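Long-range contact in CrtC domain-containing protein (Fusarium vanettenii 77-13-4, PDB 7A0Q), which probably catalyses the hydration of kievitone, an isoflavonoid phytoalexin: residues 293-306 with 318-330. Sequence-based numbering, arbitrary orientation.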
# COMPACT_ATOMS: atom_id res chain seq x y z
N GLY A 293 -1.32 0.61 -23.91
CA GLY A 293 -0.42 1.61 -24.43
C GLY A 293 0.87 1.77 -23.67
O GLY A 293 1.69 2.62 -24.04
N PHE A 294 1.09 0.98 -22.62
CA PHE A 294 2.21 1.18 -21.71
C PHE A 294 3.13 -0.03 -21.64
O PHE A 294 4.33 0.10 -21.90
CB PHE A 294 1.69 1.56 -20.32
CG PHE A 294 2.77 1.93 -19.34
CD1 PHE A 294 3.36 3.18 -19.38
CD2 PHE A 294 3.22 1.02 -18.39
CE1 PHE A 294 4.36 3.53 -18.49
CE2 PHE A 294 4.22 1.36 -17.50
CZ PHE A 294 4.79 2.62 -17.55
N GLY A 295 2.61 -1.20 -21.28
CA GLY A 295 3.46 -2.38 -21.23
C GLY A 295 2.70 -3.57 -20.70
O GLY A 295 1.51 -3.50 -20.39
N ASP A 296 3.39 -4.70 -20.62
CA ASP A 296 2.80 -5.89 -20.03
C ASP A 296 3.77 -6.47 -19.01
O ASP A 296 4.99 -6.30 -19.11
CB ASP A 296 2.41 -6.95 -21.09
CG ASP A 296 3.52 -7.27 -22.07
OD1 ASP A 296 4.71 -7.15 -21.71
OD2 ASP A 296 3.20 -7.64 -23.22
N PHE A 297 3.20 -7.13 -18.01
CA PHE A 297 3.95 -7.53 -16.83
C PHE A 297 3.54 -8.92 -16.37
O PHE A 297 2.36 -9.28 -16.45
CB PHE A 297 3.75 -6.53 -15.68
CG PHE A 297 4.02 -5.10 -16.09
CD1 PHE A 297 5.28 -4.56 -15.96
CD2 PHE A 297 3.01 -4.33 -16.65
CE1 PHE A 297 5.54 -3.25 -16.36
CE2 PHE A 297 3.25 -3.03 -17.05
CZ PHE A 297 4.51 -2.49 -16.90
N LYS A 298 4.52 -9.68 -15.89
CA LYS A 298 4.32 -11.00 -15.30
C LYS A 298 4.77 -10.88 -13.85
O LYS A 298 5.95 -10.66 -13.59
CB LYS A 298 5.12 -12.06 -16.05
CG LYS A 298 5.11 -13.44 -15.41
CD LYS A 298 3.71 -14.05 -15.40
CE LYS A 298 3.33 -14.53 -14.00
NZ LYS A 298 4.43 -15.28 -13.32
N LEU A 299 3.84 -11.02 -12.91
CA LEU A 299 4.09 -10.72 -11.50
C LEU A 299 3.95 -11.98 -10.65
O LEU A 299 3.09 -12.82 -10.91
CB LEU A 299 3.13 -9.62 -11.01
CG LEU A 299 2.94 -8.43 -11.96
CD1 LEU A 299 1.67 -8.55 -12.84
CD2 LEU A 299 2.95 -7.11 -11.18
N SER A 300 4.79 -12.09 -9.62
CA SER A 300 4.82 -13.29 -8.79
C SER A 300 4.96 -12.92 -7.33
O SER A 300 5.83 -12.12 -6.97
CB SER A 300 5.98 -14.20 -9.20
OG SER A 300 5.87 -14.54 -10.57
N SER A 301 4.13 -13.51 -6.49
CA SER A 301 4.27 -13.31 -5.06
C SER A 301 5.59 -13.91 -4.58
O SER A 301 5.98 -15.00 -5.01
CB SER A 301 3.09 -13.91 -4.31
OG SER A 301 3.16 -13.61 -2.92
N TYR A 302 6.27 -13.19 -3.69
CA TYR A 302 7.62 -13.57 -3.26
C TYR A 302 7.61 -14.86 -2.45
O TYR A 302 8.53 -15.68 -2.56
CB TYR A 302 8.21 -12.43 -2.44
CG TYR A 302 9.70 -12.50 -2.19
CD1 TYR A 302 10.61 -12.12 -3.17
CD2 TYR A 302 10.20 -12.90 -0.96
CE1 TYR A 302 11.98 -12.16 -2.94
CE2 TYR A 302 11.56 -12.94 -0.72
CZ TYR A 302 12.44 -12.57 -1.71
OH TYR A 302 13.79 -12.60 -1.47
N THR A 303 6.59 -15.04 -1.62
CA THR A 303 6.43 -16.25 -0.82
C THR A 303 4.94 -16.46 -0.58
O THR A 303 4.14 -15.53 -0.70
CB THR A 303 7.22 -16.17 0.49
OG1 THR A 303 7.31 -17.47 1.08
CG2 THR A 303 6.54 -15.22 1.48
N GLU A 304 4.58 -17.70 -0.25
CA GLU A 304 3.17 -18.09 -0.27
C GLU A 304 2.36 -17.37 0.80
O GLU A 304 1.34 -16.73 0.50
CB GLU A 304 3.03 -19.61 -0.10
CG GLU A 304 3.53 -20.44 -1.27
CD GLU A 304 5.04 -20.57 -1.31
OE1 GLU A 304 5.70 -20.15 -0.34
OE2 GLU A 304 5.57 -21.09 -2.32
N ASP A 305 2.76 -17.49 2.06
CA ASP A 305 2.00 -16.95 3.18
C ASP A 305 2.39 -15.49 3.40
O ASP A 305 3.46 -15.19 3.93
CB ASP A 305 2.24 -17.78 4.44
CG ASP A 305 1.49 -17.24 5.66
OD1 ASP A 305 0.63 -16.34 5.51
OD2 ASP A 305 1.77 -17.73 6.78
N GLN A 306 1.51 -14.57 2.99
CA GLN A 306 1.62 -13.15 3.30
C GLN A 306 0.24 -12.58 3.60
O GLN A 306 -0.15 -11.52 3.12
CB GLN A 306 2.30 -12.37 2.18
CG GLN A 306 3.66 -12.91 1.75
CD GLN A 306 4.37 -12.01 0.78
OE1 GLN A 306 4.86 -10.94 1.15
NE2 GLN A 306 4.43 -12.41 -0.49
N TYR A 318 -4.67 -10.43 1.81
CA TYR A 318 -3.37 -10.81 1.29
C TYR A 318 -2.60 -9.53 0.99
O TYR A 318 -3.04 -8.71 0.18
CB TYR A 318 -3.48 -11.70 0.05
CG TYR A 318 -2.19 -12.42 -0.23
CD1 TYR A 318 -1.21 -11.85 -1.03
CD2 TYR A 318 -1.93 -13.66 0.35
CE1 TYR A 318 -0.00 -12.51 -1.27
CE2 TYR A 318 -0.73 -14.33 0.12
CZ TYR A 318 0.23 -13.75 -0.68
OH TYR A 318 1.42 -14.41 -0.91
N GLU A 319 -1.48 -9.33 1.67
CA GLU A 319 -0.68 -8.11 1.50
C GLU A 319 0.75 -8.56 1.25
O GLU A 319 1.53 -8.71 2.19
CB GLU A 319 -0.79 -7.20 2.70
CG GLU A 319 -2.19 -6.78 3.02
CD GLU A 319 -2.60 -5.54 2.27
OE1 GLU A 319 -1.79 -5.01 1.48
OE2 GLU A 319 -3.75 -5.10 2.49
N GLY A 320 1.09 -8.77 -0.02
CA GLY A 320 2.27 -9.52 -0.35
C GLY A 320 3.31 -8.78 -1.17
O GLY A 320 2.99 -8.11 -2.15
N PHE A 321 4.56 -8.89 -0.74
CA PHE A 321 5.68 -8.47 -1.58
C PHE A 321 5.69 -9.30 -2.86
O PHE A 321 5.49 -10.51 -2.82
CB PHE A 321 6.99 -8.65 -0.81
CG PHE A 321 8.20 -8.17 -1.54
CD1 PHE A 321 8.32 -6.85 -1.94
CD2 PHE A 321 9.26 -9.04 -1.79
CE1 PHE A 321 9.46 -6.40 -2.60
CE2 PHE A 321 10.40 -8.61 -2.45
CZ PHE A 321 10.51 -7.29 -2.86
N ILE A 322 5.91 -8.63 -3.99
CA ILE A 322 5.92 -9.28 -5.30
C ILE A 322 7.11 -8.78 -6.10
O ILE A 322 7.62 -7.68 -5.87
CB ILE A 322 4.61 -9.03 -6.10
CG1 ILE A 322 4.45 -7.53 -6.40
CG2 ILE A 322 3.38 -9.59 -5.36
CD1 ILE A 322 3.30 -7.20 -7.36
N THR A 323 7.56 -9.60 -7.05
CA THR A 323 8.51 -9.18 -8.06
C THR A 323 7.88 -9.38 -9.43
O THR A 323 6.90 -10.11 -9.58
CB THR A 323 9.83 -9.96 -7.98
OG1 THR A 323 9.56 -11.35 -8.20
CG2 THR A 323 10.51 -9.78 -6.62
N PHE A 324 8.43 -8.70 -10.44
CA PHE A 324 7.84 -8.85 -11.76
C PHE A 324 8.87 -8.57 -12.83
O PHE A 324 9.88 -7.90 -12.61
CB PHE A 324 6.59 -7.96 -11.95
CG PHE A 324 6.87 -6.48 -11.89
CD1 PHE A 324 6.78 -5.79 -10.68
CD2 PHE A 324 7.18 -5.77 -13.03
CE1 PHE A 324 7.02 -4.43 -10.62
CE2 PHE A 324 7.43 -4.41 -12.98
CZ PHE A 324 7.35 -3.74 -11.77
N SER A 325 8.59 -9.11 -14.01
CA SER A 325 9.27 -8.76 -15.24
C SER A 325 8.21 -8.29 -16.23
O SER A 325 7.01 -8.48 -16.04
CB SER A 325 10.05 -9.94 -15.82
OG SER A 325 9.17 -11.00 -16.14
N GLY A 326 8.68 -7.66 -17.30
CA GLY A 326 7.78 -7.27 -18.36
C GLY A 326 8.47 -6.31 -19.31
O GLY A 326 9.70 -6.29 -19.40
N ASN A 327 7.67 -5.54 -20.02
CA ASN A 327 8.19 -4.52 -20.92
C ASN A 327 7.43 -3.23 -20.71
O ASN A 327 6.27 -3.23 -20.29
CB ASN A 327 8.09 -4.94 -22.40
CG ASN A 327 6.72 -4.66 -23.00
OD1 ASN A 327 6.46 -3.57 -23.52
ND2 ASN A 327 5.85 -5.66 -22.95
N VAL A 328 8.11 -2.12 -20.97
CA VAL A 328 7.47 -0.81 -21.04
C VAL A 328 7.87 -0.21 -22.38
O VAL A 328 9.07 -0.03 -22.64
CB VAL A 328 7.89 0.11 -19.88
CG1 VAL A 328 7.34 1.50 -20.11
CG2 VAL A 328 7.40 -0.46 -18.56
N HIS A 329 6.88 0.07 -23.22
CA HIS A 329 7.11 0.57 -24.57
C HIS A 329 8.14 -0.29 -25.29
O HIS A 329 9.11 0.20 -25.89
CB HIS A 329 7.53 2.04 -24.54
CG HIS A 329 6.54 2.93 -23.85
ND1 HIS A 329 5.19 2.87 -24.11
CD2 HIS A 329 6.71 3.89 -22.91
CE1 HIS A 329 4.56 3.76 -23.36
NE2 HIS A 329 5.46 4.40 -22.63
N SER A 330 7.94 -1.61 -25.19
CA SER A 330 8.70 -2.65 -25.88
C SER A 330 10.14 -2.77 -25.39
O SER A 330 10.96 -3.43 -26.05
CB SER A 330 8.70 -2.44 -27.40
OG SER A 330 7.43 -1.98 -27.85
O HOH W 1 8.57 -13.00 -6.45
O HOH W 2 4.39 -8.98 3.07
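Gln306 and Phe321 show how one side-chain amide can take over the pairing where a strand breaks. With its chain extended beyond CG (chi2 -172°), Gln306 reaches over Gly320; NE2 donates almost straight to Phe321 O at 3.2 Å, in the carbonyl plane and on a lone pair, while OE1 accepts from Phe321 N at 2.8 Å, the donor tilted from the amide's carbonyl plane. Phe321 O is gripped twice, since Tyr302 N also bonds to it. Beside this, the Tyr318 hydroxyl donates to Glu304 O at 2.7 Å, from above the carbonyl plane, and Gln306 O lies over the centre of the Tyr318 ring. Phe321 turns its edge to the face of Tyr302, whose hydroxyl bonds Leu95 O.

Both segments belong to the antiparallel hairpin of strands 295-308 and 317-328 in the eight-stranded, lipocalin-like barrel; beyond the break, 297-301 pairs regularly with 322-326. One face is largely apolar and mostly buried: Leu299 CG lies 3.7 Å from Phe324 CB, and Phe297 CD1 meets Phe324 CE2. At the far end Val328 CG1 lies over one face of the Phe294 ring, toward its rim. The reverse face is more polar and exposed: a water links Ser300 O to Thr323 OG1, and Ser300 OG, accepting from Lys298 NZ, also bonds Asp286 OD1.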